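Local atomic coordinates of 24-sterol C-methyltransferase (Haloferax volcanii, PDB entry 6F5Z), a protein that probably transfers methyl groups from S-adenosyl-L-methionine to a substrate not identified here, working as a holoenzyme with the small activator protein Trm112. Residues 20-31 / 49-57; 65-75 / 88-99. One frame throughout, in Å; residues are numbered along the deposited sequence.

Contact 1 (20-31 / 49-57); sequences EDRHWHTAKHAL and SGYALRALR. With SAH (S-adenosyl-L-homocysteine), chain G.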
loop_
_atom_site.group_PDB
_atom_site.type_symbol
_atom_site.label_atom_id
_atom_site.label_comp_id
_atom_site.label_asym_id
_atom_site.label_seq_id
_atom_site.Cartn_x
_atom_site.Cartn_y
_atom_site.Cartn_z
ATOM N N GLU B 20 -6.206 23.284 0.511
ATOM C CA GLU B 20 -4.906 22.688 0.221
ATOM C C GLU B 20 -4.049 22.691 1.467
ATOM O O GLU B 20 -3.456 21.671 1.820
ATOM C CB GLU B 20 -4.243 23.486 -0.934
ATOM C CG GLU B 20 -2.754 23.225 -1.078
ATOM C CD GLU B 20 -2.068 24.015 -2.173
ATOM O OE1 GLU B 20 -2.751 24.464 -3.123
ATOM O OE2 GLU B 20 -0.817 24.090 -2.115
ATOM N N ASP B 21 -3.967 23.855 2.147
ATOM C CA ASP B 21 -3.093 23.926 3.319
ATOM C C ASP B 21 -3.474 22.951 4.428
ATOM O O ASP B 21 -2.588 22.348 5.056
ATOM C CB ASP B 21 -3.012 25.367 3.852
ATOM C CG ASP B 21 -2.314 26.335 2.905
ATOM O OD1 ASP B 21 -1.469 25.874 2.092
ATOM O OD2 ASP B 21 -2.602 27.555 2.982
ATOM N N ARG B 22 -4.779 22.764 4.633
ATOM C CA ARG B 22 -5.256 21.835 5.669
ATOM C C ARG B 22 -5.055 20.369 5.211
ATOM O O ARG B 22 -4.521 19.550 5.956
ATOM C CB ARG B 22 -6.752 22.053 5.963
ATOM C CG ARG B 22 -7.039 23.405 6.628
ATOM C CD ARG B 22 -8.470 23.538 7.139
ATOM N NE ARG B 22 -9.468 23.492 6.068
ATOM C CZ ARG B 22 -9.841 24.532 5.326
ATOM N NH1 ARG B 22 -10.759 24.383 4.382
ATOM N NH2 ARG B 22 -9.295 25.725 5.516
ATOM N N HIS B 23 -5.484 20.068 3.982
ATOM C CA HIS B 23 -5.432 18.697 3.485
ATOM C C HIS B 23 -4.025 18.197 3.263
ATOM O O HIS B 23 -3.765 16.990 3.424
ATOM C CB HIS B 23 -6.269 18.575 2.213
ATOM C CG HIS B 23 -7.708 18.864 2.506
ATOM N ND1 HIS B 23 -8.573 19.307 1.526
ATOM C CD2 HIS B 23 -8.374 18.815 3.687
ATOM C CE1 HIS B 23 -9.739 19.500 2.134
ATOM N NE2 HIS B 23 -9.669 19.210 3.426
ATOM N N TRP B 24 -3.088 19.117 2.937
ATOM C CA TRP B 24 -1.690 18.716 2.744
ATOM C C TRP B 24 -1.118 18.027 3.968
ATOM O O TRP B 24 -0.221 17.176 3.838
ATOM C CB TRP B 24 -0.839 19.972 2.458
ATOM C CG TRP B 24 0.613 19.675 2.229
ATOM C CD1 TRP B 24 1.670 20.085 2.999
ATOM C CD2 TRP B 24 1.173 18.956 1.123
ATOM N NE1 TRP B 24 2.855 19.666 2.437
ATOM C CE2 TRP B 24 2.575 18.985 1.270
ATOM C CE3 TRP B 24 0.620 18.318 -0.002
ATOM C CZ2 TRP B 24 3.433 18.349 0.358
ATOM C CZ3 TRP B 24 1.465 17.682 -0.901
ATOM C CH2 TRP B 24 2.850 17.684 -0.709
ATOM N N HIS B 25 -1.600 18.392 5.184
ATOM C CA HIS B 25 -1.060 17.781 6.403
ATOM C C HIS B 25 -1.062 16.264 6.350
ATOM O O HIS B 25 -0.148 15.629 6.885
ATOM C CB HIS B 25 -1.878 18.171 7.639
ATOM C CG HIS B 25 -1.901 19.642 7.937
ATOM N ND1 HIS B 25 -2.817 20.162 8.838
ATOM C CD2 HIS B 25 -1.166 20.657 7.423
ATOM C CE1 HIS B 25 -2.590 21.476 8.871
ATOM N NE2 HIS B 25 -1.632 21.831 8.028
ATOM N N THR B 26 -2.094 15.683 5.720
ATOM C CA THR B 26 -2.121 14.207 5.617
ATOM C C THR B 26 -1.855 13.766 4.178
ATOM O O THR B 26 -1.266 12.700 3.949
ATOM C CB THR B 26 -3.431 13.629 6.135
ATOM O OG1 THR B 26 -4.520 14.168 5.385
ATOM C CG2 THR B 26 -3.611 13.894 7.624
ATOM N N ALA B 27 -2.333 14.560 3.194
ATOM C CA ALA B 27 -2.134 14.187 1.774
ATOM C C ALA B 27 -0.663 14.015 1.438
ATOM O O ALA B 27 -0.319 13.153 0.612
ATOM C CB ALA B 27 -2.724 15.239 0.835
ATOM N N LYS B 28 0.231 14.812 2.067
ATOM C CA LYS B 28 1.642 14.668 1.725
ATOM C C LYS B 28 2.120 13.240 1.977
ATOM O O LYS B 28 2.966 12.757 1.204
ATOM C CB LYS B 28 2.483 15.665 2.525
ATOM C CG LYS B 28 2.516 15.458 4.017
ATOM C CD LYS B 28 3.321 16.586 4.711
ATOM C CE LYS B 28 3.342 16.415 6.206
ATOM N NZ LYS B 28 3.922 17.613 6.872
ATOM N N HIS B 29 1.618 12.584 3.029
ATOM C CA HIS B 29 2.067 11.236 3.385
ATOM C C HIS B 29 1.461 10.217 2.460
ATOM O O HIS B 29 2.133 9.250 2.080
ATOM C CB HIS B 29 1.686 10.889 4.827
ATOM C CG HIS B 29 2.412 11.721 5.831
ATOM N ND1 HIS B 29 3.793 11.696 5.921
ATOM C CD2 HIS B 29 1.929 12.602 6.738
ATOM C CE1 HIS B 29 4.109 12.513 6.914
ATOM N NE2 HIS B 29 3.025 13.108 7.418
ATOM N N ALA B 30 0.184 10.403 2.096
ATOM C CA ALA B 30 -0.467 9.444 1.187
ATOM C C ALA B 30 0.174 9.535 -0.208
ATOM O O ALA B 30 0.453 8.517 -0.835
ATOM C CB ALA B 30 -1.959 9.741 1.087
ATOM N N LEU B 31 0.452 10.761 -0.691
ATOM C CA LEU B 31 1.058 10.935 -2.008
ATOM C C LEU B 31 2.429 10.286 -2.060
ATOM O O LEU B 31 2.806 9.686 -3.079
ATOM C CB LEU B 31 1.198 12.427 -2.350
ATOM C CG LEU B 31 -0.139 13.091 -2.614
ATOM C CD1 LEU B 31 -0.054 14.636 -2.472
ATOM C CD2 LEU B 31 -0.674 12.729 -3.989
ATOM N N SER B 49 -7.445 22.782 -5.726
ATOM C CA SER B 49 -6.392 23.705 -6.205
ATOM C C SER B 49 -5.382 23.023 -7.152
ATOM O O SER B 49 -4.500 23.705 -7.669
ATOM C CB SER B 49 -5.600 24.301 -5.041
ATOM O OG SER B 49 -4.713 23.318 -4.529
ATOM N N GLY B 50 -5.472 21.697 -7.308
ATOM C CA GLY B 50 -4.545 20.944 -8.154
ATOM C C GLY B 50 -3.233 20.582 -7.471
ATOM O O GLY B 50 -2.331 20.050 -8.132
ATOM N N TYR B 51 -3.108 20.803 -6.151
ATOM C CA TYR B 51 -1.834 20.615 -5.474
ATOM C C TYR B 51 -1.274 19.202 -5.559
ATOM O O TYR B 51 -0.058 19.021 -5.512
ATOM C CB TYR B 51 -1.908 21.088 -4.011
ATOM C CG TYR B 51 -2.733 20.174 -3.124
ATOM C CD1 TYR B 51 -2.163 19.044 -2.532
ATOM C CD2 TYR B 51 -4.096 20.402 -2.922
ATOM C CE1 TYR B 51 -2.916 18.191 -1.721
ATOM C CE2 TYR B 51 -4.864 19.538 -2.135
ATOM C CZ TYR B 51 -4.268 18.426 -1.549
ATOM O OH TYR B 51 -5.029 17.532 -0.820
ATOM N N ALA B 52 -2.166 18.191 -5.609
ATOM C CA ALA B 52 -1.667 16.818 -5.611
ATOM C C ALA B 52 -0.900 16.526 -6.882
ATOM O O ALA B 52 0.124 15.848 -6.828
ATOM C CB ALA B 52 -2.833 15.862 -5.485
ATOM N N LEU B 53 -1.381 17.018 -8.034
ATOM C CA LEU B 53 -0.665 16.814 -9.284
ATOM C C LEU B 53 0.667 17.535 -9.268
ATOM O O LEU B 53 1.669 17.009 -9.736
ATOM C CB LEU B 53 -1.474 17.263 -10.501
ATOM C CG LEU B 53 -2.733 16.459 -10.768
ATOM C CD1 LEU B 53 -3.506 17.072 -11.918
ATOM C CD2 LEU B 53 -2.378 14.980 -11.109
ATOM N N ARG B 54 0.682 18.781 -8.757
ATOM C CA ARG B 54 1.954 19.508 -8.698
ATOM C C ARG B 54 2.942 18.804 -7.773
ATOM O O ARG B 54 4.121 18.716 -8.111
ATOM C CB ARG B 54 1.744 20.958 -8.255
ATOM C CG ARG B 54 1.037 21.768 -9.327
ATOM C CD ARG B 54 0.924 23.285 -9.019
ATOM N NE ARG B 54 0.167 23.555 -7.785
ATOM C CZ ARG B 54 -1.158 23.661 -7.739
ATOM N NH1 ARG B 54 -1.882 23.550 -8.853
ATOM N NH2 ARG B 54 -1.765 23.914 -6.591
ATOM N N ALA B 55 2.480 18.264 -6.624
ATOM C CA ALA B 55 3.332 17.531 -5.697
ATOM C C ALA B 55 3.845 16.250 -6.341
ATOM O O ALA B 55 5.033 15.929 -6.199
ATOM C CB ALA B 55 2.574 17.192 -4.415
ATOM N N LEU B 56 2.981 15.538 -7.096
ATOM C CA LEU B 56 3.460 14.315 -7.751
ATOM C C LEU B 56 4.475 14.604 -8.836
ATOM O O LEU B 56 5.399 13.805 -9.040
ATOM C CB LEU B 56 2.292 13.513 -8.298
ATOM C CG LEU B 56 1.438 12.805 -7.229
ATOM C CD1 LEU B 56 0.162 12.229 -7.845
ATOM C CD2 LEU B 56 2.249 11.737 -6.463
ATOM N N ARG B 57 4.300 15.713 -9.567
ATOM C CA ARG B 57 5.297 16.052 -10.607
ATOM C C ARG B 57 6.627 16.469 -9.980
ATOM O O ARG B 57 7.682 15.967 -10.378
ATOM C CB ARG B 57 4.751 17.166 -11.488
ATOM C CG ARG B 57 5.662 17.517 -12.650
ATOM C CD ARG B 57 4.898 18.378 -13.637
ATOM N NE ARG B 57 5.772 18.832 -14.725
ATOM C CZ ARG B 57 6.510 19.938 -14.662
ATOM N NH1 ARG B 57 6.457 20.721 -13.587
ATOM N NH2 ARG B 57 7.293 20.278 -15.679
HETATM N N SAH G . -8.756 17.330 -3.520
HETATM C CA SAH G . -8.833 18.746 -3.068
HETATM C CB SAH G . -10.298 19.336 -3.035
HETATM C CG SAH G . -11.204 18.632 -2.030
HETATM S SD SAH G . -12.874 19.385 -2.028
HETATM C C SAH G . -8.183 18.945 -1.674
HETATM O O SAH G . -7.662 17.866 -1.158
HETATM O OXT SAH G . -8.156 20.025 -1.128
HETATM C "C5'" SAH G . -13.809 18.319 -3.152
HETATM C "C4'" SAH G . -13.564 18.621 -4.619
HETATM O "O4'" SAH G . -14.278 17.627 -5.399
HETATM C "C3'" SAH G . -14.135 19.988 -5.016
HETATM O "O3'" SAH G . -13.199 20.781 -5.745
HETATM C "C2'" SAH G . -15.431 19.634 -5.755
HETATM O "O2'" SAH G . -15.844 20.573 -6.745
HETATM C "C1'" SAH G . -15.097 18.272 -6.361
HETATM N N9 SAH G . -16.258 17.413 -6.605
HETATM C C8 SAH G . -17.208 17.025 -5.690
HETATM N N7 SAH G . -18.113 16.209 -6.174
HETATM C C5 SAH G . -17.733 16.042 -7.498
HETATM C C6 SAH G . -18.285 15.293 -8.562
HETATM N N6 SAH G . -19.405 14.565 -8.463
HETATM N N1 SAH G . -17.660 15.351 -9.765
HETATM C C2 SAH G . -16.574 16.126 -9.893
HETATM N N3 SAH G . -15.964 16.873 -8.968
HETATM C C4 SAH G . -16.592 16.783 -7.777
HETATM O O HOH W 1 0.425 23.775 -4.505
#

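Contact 2 (65-75 / 88-99); sequences GFGLDGSPEMV and SFLVGDFDDLPF. With SAH (S-adenosyl-L-homocysteine), chain G.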
loop_
_atom_site.group_PDB
_atom_site.type_symbol
_atom_site.label_atom_id
_atom_site.label_comp_id
_atom_site.label_asym_id
_atom_site.label_seq_id
_atom_site.Cartn_x
_atom_site.Cartn_y
_atom_site.Cartn_z
ATOM N N GLY B 65 -0.618 14.830 -16.215
ATOM C CA GLY B 65 -1.592 14.857 -15.134
ATOM C C GLY B 65 -2.875 15.478 -15.594
ATOM O O GLY B 65 -2.849 16.403 -16.439
ATOM N N PHE B 66 -4.012 14.925 -15.099
ATOM C CA PHE B 66 -5.325 15.471 -15.432
ATOM C C PHE B 66 -6.055 15.724 -14.129
ATOM O O PHE B 66 -6.291 14.766 -13.384
ATOM C CB PHE B 66 -6.163 14.502 -16.268
ATOM C CG PHE B 66 -5.574 14.144 -17.599
ATOM C CD1 PHE B 66 -4.587 13.169 -17.701
ATOM C CD2 PHE B 66 -5.998 14.784 -18.755
ATOM C CE1 PHE B 66 -4.001 12.871 -18.929
ATOM C CE2 PHE B 66 -5.441 14.456 -19.995
ATOM C CZ PHE B 66 -4.441 13.512 -20.076
ATOM N N GLY B 67 -6.388 16.983 -13.860
ATOM C CA GLY B 67 -7.117 17.365 -12.659
ATOM C C GLY B 67 -8.562 17.612 -13.045
ATOM O O GLY B 67 -8.866 18.581 -13.759
ATOM N N LEU B 68 -9.437 16.690 -12.657
ATOM C CA LEU B 68 -10.849 16.732 -13.020
ATOM C C LEU B 68 -11.637 17.339 -11.839
ATOM O O LEU B 68 -11.396 16.989 -10.676
ATOM C CB LEU B 68 -11.351 15.300 -13.336
ATOM C CG LEU B 68 -12.846 15.158 -13.683
ATOM C CD1 LEU B 68 -13.061 14.044 -14.665
ATOM C CD2 LEU B 68 -13.713 14.811 -12.423
ATOM N N ASP B 69 -12.582 18.253 -12.138
ATOM C CA ASP B 69 -13.391 18.848 -11.079
ATOM C C ASP B 69 -14.723 19.236 -11.681
ATOM O O ASP B 69 -14.807 19.578 -12.853
ATOM C CB ASP B 69 -12.702 20.048 -10.428
ATOM C CG ASP B 69 -13.184 20.238 -9.020
ATOM O OD1 ASP B 69 -14.292 20.819 -8.836
ATOM O OD2 ASP B 69 -12.483 19.792 -8.099
ATOM N N GLY B 70 -15.776 19.123 -10.903
ATOM C CA GLY B 70 -17.103 19.507 -11.387
ATOM C C GLY B 70 -17.359 21.006 -11.287
ATOM O O GLY B 70 -18.401 21.480 -11.750
ATOM N N SER B 71 -16.443 21.754 -10.637
ATOM C CA SER B 71 -16.524 23.208 -10.488
ATOM C C SER B 71 -15.624 23.898 -11.518
ATOM O O SER B 71 -14.393 23.850 -11.384
ATOM C CB SER B 71 -16.144 23.642 -9.074
ATOM O OG SER B 71 -15.863 25.035 -9.015
ATOM N N PRO B 72 -16.201 24.610 -12.521
ATOM C CA PRO B 72 -15.351 25.325 -13.498
ATOM C C PRO B 72 -14.425 26.357 -12.857
ATOM O O PRO B 72 -13.281 26.485 -13.295
ATOM C CB PRO B 72 -16.370 25.977 -14.455
ATOM C CG PRO B 72 -17.614 25.127 -14.302
ATOM C CD PRO B 72 -17.631 24.746 -12.854
ATOM N N GLU B 73 -14.879 27.047 -11.799
ATOM C CA GLU B 73 -14.064 28.038 -11.070
ATOM C C GLU B 73 -12.857 27.360 -10.398
ATOM O O GLU B 73 -11.745 27.900 -10.385
ATOM C CB GLU B 73 -14.910 28.763 -10.003
ATOM C CG GLU B 73 -15.894 29.776 -10.578
ATOM C CD GLU B 73 -17.285 29.280 -10.932
ATOM O OE1 GLU B 73 -18.227 30.102 -10.859
ATOM O OE2 GLU B 73 -17.441 28.085 -11.280
ATOM N N MET B 74 -13.093 26.152 -9.840
ATOM C CA MET B 74 -12.034 25.403 -9.188
ATOM C C MET B 74 -10.900 25.058 -10.171
ATOM O O MET B 74 -9.727 25.284 -9.833
ATOM C CB MET B 74 -12.594 24.117 -8.566
ATOM C CG MET B 74 -11.738 23.558 -7.500
ATOM S SD MET B 74 -11.594 24.531 -5.970
ATOM C CE MET B 74 -13.179 24.146 -5.143
ATOM N N VAL B 75 -11.244 24.536 -11.352
ATOM C CA VAL B 75 -10.172 24.175 -12.291
ATOM C C VAL B 75 -9.539 25.406 -12.949
ATOM O O VAL B 75 -8.357 25.347 -13.257
ATOM C CB VAL B 75 -10.510 23.091 -13.313
ATOM C CG1 VAL B 75 -10.417 21.704 -12.673
ATOM C CG2 VAL B 75 -11.874 23.333 -13.951
ATOM N N SER B 88 -2.783 19.206 -16.786
ATOM C CA SER B 88 -3.943 19.858 -17.376
ATOM C C SER B 88 -5.137 19.681 -16.485
ATOM O O SER B 88 -5.126 18.844 -15.569
ATOM C CB SER B 88 -4.257 19.244 -18.731
ATOM O OG SER B 88 -4.612 17.873 -18.585
ATOM N N PHE B 89 -6.154 20.516 -16.727
ATOM C CA PHE B 89 -7.374 20.556 -15.932
ATOM C C PHE B 89 -8.599 20.533 -16.806
ATOM O O PHE B 89 -8.592 21.028 -17.944
ATOM C CB PHE B 89 -7.356 21.795 -15.008
ATOM C CG PHE B 89 -6.186 21.730 -14.053
ATOM C CD1 PHE B 89 -6.244 20.928 -12.912
ATOM C CD2 PHE B 89 -4.978 22.362 -14.358
ATOM C CE1 PHE B 89 -5.130 20.792 -12.071
ATOM C CE2 PHE B 89 -3.861 22.227 -13.515
ATOM C CZ PHE B 89 -3.948 21.453 -12.373
ATOM N N LEU B 90 -9.664 19.910 -16.300
ATOM C CA LEU B 90 -10.904 19.761 -17.066
ATOM C C LEU B 90 -12.092 19.706 -16.125
ATOM O O LEU B 90 -11.970 19.324 -14.943
ATOM C CB LEU B 90 -10.864 18.479 -17.945
ATOM C CG LEU B 90 -10.810 17.121 -17.204
ATOM C CD1 LEU B 90 -11.536 16.049 -17.984
ATOM C CD2 LEU B 90 -9.369 16.652 -16.940
ATOM N N VAL B 91 -13.235 20.113 -16.654
ATOM C CA VAL B 91 -14.493 20.001 -15.930
ATOM C C VAL B 91 -15.054 18.618 -16.255
ATOM O O VAL B 91 -15.148 18.225 -17.417
ATOM C CB VAL B 91 -15.508 21.135 -16.303
ATOM C CG1 VAL B 91 -16.707 21.151 -15.344
ATOM C CG2 VAL B 91 -14.818 22.504 -16.281
ATOM N N GLY B 92 -15.461 17.888 -15.227
ATOM C CA GLY B 92 -16.047 16.584 -15.414
ATOM C C GLY B 92 -16.812 16.137 -14.187
ATOM O O GLY B 92 -16.864 16.868 -13.180
ATOM N N ASP B 93 -17.384 14.931 -14.272
ATOM C CA ASP B 93 -18.172 14.394 -13.173
ATOM C C ASP B 93 -17.749 12.972 -12.867
ATOM O O ASP B 93 -17.487 12.189 -13.774
ATOM C CB ASP B 93 -19.684 14.464 -13.486
ATOM C CG ASP B 93 -20.529 14.053 -12.287
ATOM O OD1 ASP B 93 -20.614 14.846 -11.328
ATOM O OD2 ASP B 93 -20.998 12.885 -12.259
ATOM N N PHE B 94 -17.760 12.640 -11.577
ATOM C CA PHE B 94 -17.342 11.336 -11.098
ATOM C C PHE B 94 -18.174 10.182 -11.618
ATOM O O PHE B 94 -17.725 9.038 -11.543
ATOM C CB PHE B 94 -17.375 11.297 -9.572
ATOM C CG PHE B 94 -16.416 12.219 -8.864
ATOM C CD1 PHE B 94 -15.350 12.794 -9.541
ATOM C CD2 PHE B 94 -16.537 12.451 -7.501
ATOM C CE1 PHE B 94 -14.482 13.654 -8.889
ATOM C CE2 PHE B 94 -15.661 13.300 -6.841
ATOM C CZ PHE B 94 -14.620 13.878 -7.534
ATOM N N ASP B 95 -19.390 10.468 -12.127
ATOM C CA ASP B 95 -20.210 9.353 -12.603
ATOM C C ASP B 95 -19.914 8.927 -14.023
ATOM O O ASP B 95 -20.375 7.859 -14.439
ATOM C CB ASP B 95 -21.712 9.652 -12.431
ATOM C CG ASP B 95 -22.546 8.403 -12.230
ATOM O OD1 ASP B 95 -22.178 7.575 -11.372
ATOM O OD2 ASP B 95 -23.571 8.258 -12.924
ATOM N N ASP B 96 -19.147 9.730 -14.780
ATOM C CA ASP B 96 -18.844 9.353 -16.173
ATOM C C ASP B 96 -17.483 9.928 -16.496
ATOM O O ASP B 96 -17.388 11.111 -16.867
ATOM C CB ASP B 96 -19.909 9.935 -17.139
ATOM C CG ASP B 96 -21.300 9.332 -17.006
ATOM O OD1 ASP B 96 -21.474 8.163 -17.393
ATOM O OD2 ASP B 96 -22.209 10.030 -16.497
ATOM N N LEU B 97 -16.416 9.130 -16.271
ATOM C CA LEU B 97 -15.052 9.647 -16.478
ATOM C C LEU B 97 -14.708 9.676 -17.958
ATOM O O LEU B 97 -14.787 8.644 -18.630
ATOM C CB LEU B 97 -14.012 8.865 -15.684
ATOM C CG LEU B 97 -14.308 8.758 -14.173
ATOM C CD1 LEU B 97 -13.202 7.923 -13.452
ATOM C CD2 LEU B 97 -14.477 10.146 -13.521
ATOM N N PRO B 98 -14.233 10.855 -18.428
ATOM C CA PRO B 98 -14.005 11.053 -19.861
ATOM C C PRO B 98 -12.624 10.607 -20.306
ATOM O O PRO B 98 -11.938 11.314 -21.047
ATOM C CB PRO B 98 -14.245 12.560 -20.033
ATOM C CG PRO B 98 -13.715 13.147 -18.763
ATOM C CD PRO B 98 -14.090 12.130 -17.689
ATOM N N PHE B 99 -12.242 9.395 -19.871
ATOM C CA PHE B 99 -10.970 8.788 -20.236
ATOM C C PHE B 99 -11.188 7.420 -20.794
ATOM O O PHE B 99 -12.104 6.690 -20.355
ATOM C CB PHE B 99 -10.025 8.677 -19.026
ATOM C CG PHE B 99 -9.760 9.999 -18.376
ATOM C CD1 PHE B 99 -8.759 10.835 -18.850
ATOM C CD2 PHE B 99 -10.505 10.414 -17.281
ATOM C CE1 PHE B 99 -8.569 12.099 -18.290
ATOM C CE2 PHE B 99 -10.287 11.667 -16.702
ATOM C CZ PHE B 99 -9.340 12.503 -17.225
HETATM N N SAH G . -8.756 17.330 -3.520
HETATM C CA SAH G . -8.833 18.746 -3.068
HETATM C CB SAH G . -10.298 19.336 -3.035
HETATM C CG SAH G . -11.204 18.632 -2.030
HETATM S SD SAH G . -12.874 19.385 -2.028
HETATM C C SAH G . -8.183 18.945 -1.674
HETATM O O SAH G . -7.662 17.866 -1.158
HETATM O OXT SAH G . -8.156 20.025 -1.128
HETATM C "C5'" SAH G . -13.809 18.319 -3.152
HETATM C "C4'" SAH G . -13.564 18.621 -4.619
HETATM O "O4'" SAH G . -14.278 17.627 -5.399
HETATM C "C3'" SAH G . -14.135 19.988 -5.016
HETATM O "O3'" SAH G . -13.199 20.781 -5.745
HETATM C "C2'" SAH G . -15.431 19.634 -5.755
HETATM O "O2'" SAH G . -15.844 20.573 -6.745
HETATM C "C1'" SAH G . -15.097 18.272 -6.361
HETATM N N9 SAH G . -16.258 17.413 -6.605
HETATM C C8 SAH G . -17.208 17.025 -5.690
HETATM N N7 SAH G . -18.113 16.209 -6.174
HETATM C C5 SAH G . -17.733 16.042 -7.498
HETATM C C6 SAH G . -18.285 15.293 -8.562
HETATM N N6 SAH G . -19.405 14.565 -8.463
HETATM N N1 SAH G . -17.660 15.351 -9.765
HETATM C C2 SAH G . -16.574 16.126 -9.893
HETATM N N3 SAH G . -15.964 16.873 -8.968
HETATM C C4 SAH G . -16.592 16.783 -7.777
#

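Contact 1 (20-31 / 49-57)
Tyr-51 drives its ring as a knob into a hole formed by Glu-20, His-23, Trp-24 and Ala-27, joining helix 16-33 to helix 51-60 of the Rossmann-like methyltransferase fold; the two short axes pass 10.8 Å apart at -43°. A chi1 of 72° tucks CG over the backbone of its own helix, which turns the ring across to the other one. Glu-20 and Tyr-51 run past each other in opposite directions, and CG of Glu-20 lies 3.6 Å from CD2 of Tyr-51. Ala-27 CB meets the ring at its edge, while Trp-24 comes against Tyr-51 CD1 obliquely through CE3 and rests CZ3 on Ala-55 CB, 3.7 Å away. Farther along, Leu-31 and Leu-56 cross at about a right angle, CD2 against CG. The polar end is built on Glu-20: Ser-49 OG donates to OE1 at 2.7 Å, on the anti side and out of the carboxylate plane. Arg-54 NH2 forms a long salt bridge with Glu-20 OE1, and a water that donates to Glu-20 OE2 accepts from the same NH2. Arg-54 is held end-on to Ser-49 O by two nitrogens, NH1 in the carbonyl plane on a lone pair and NH2 from above that plane. Both helices grip the carboxylate of S-adenosyl-L-homocysteine: Tyr-51 OH donates to its O at 2.7 Å, and His-23 ND1 to its OXT at 2.8 Å, nearly straight at 169°.

Contact 2 (65-75 / 88-99)
Gly-67 and Leu-90 lie at the middle of a parallel strand pair, 65-69 beside 88-91, the two strands of a beta-alpha-beta unit in the Rossmann-like methyltransferase sheet. Five backbone hydrogen bonds fix the register, from Ser-88 N to Gly-65 O at 2.8 Å through to Gly-92 N to Asp-69 O at 3.0 Å. Ser-88 OG adds a second grip on Gly-65 O, in the carbonyl plane and on a lone pair.

Apolar packing occupies both faces. On that of Phe-66 and Leu-68, the edge of Phe-99 points at the face of Phe-66 in a T-shaped stack, centroids 5.3 Å apart and planes at 74°. Leu-68 sends its two methyls to different neighbours: CD1 meets Pro-98 CD tip to tip at 3.7 Å, and CD2 touches the edge of Phe-94. On the other face Val-75, from the connecting helix, packs its CB on Phe-89 CB and its CG2 on Val-91 CG2. Strand 87-91 is the outermost of its sheet within this chain, and the partner chain (UPF0434 family, the Trm112 activator) meets it there: Val-91 makes a backbone hydrogen bond to that chain, whose Ile-8 also packs on Phe-66.

Contacts with S-adenosyl-L-homocysteine gather beyond the C-terminal strand ends. The Phe-94 ring lays one face against the adenine. Among the hydrogen bonds, Phe-94 N donates to N1 at 3.3 Å, and Asp-69 receives both ribose hydroxyls, O3' on OD2 at 2.7 Å and O2' on OD1 at 2.6 Å, while OD1 also accepts from Ser-71 N through its anti lone pair in an Asx turn.

Contacts 1 and 2 hold opposite ends of one ligand: the 20-31 / 49-57 helix pair takes the amino-acid carboxylate of S-adenosyl-L-homocysteine, while in 65-75 / 88-99, Asp-69 at the end of its strand takes the ribose and the loop after strand 88-91 the adenine. Their centres are about 17 Å apart, yet they touch directly. Leu-53, on the side of helix 51-60 turned from helix 16-33, places CD1 3.5 Å from Gly-67 N, and Gly-50 CA lies 4.0 Å from Phe-89 CE1. Helix 51-60 is followed in the chain by strand 64-69, putting the contacts in series. Gly-46 O and Met-110 O add further hydrogen bonds to the ligand.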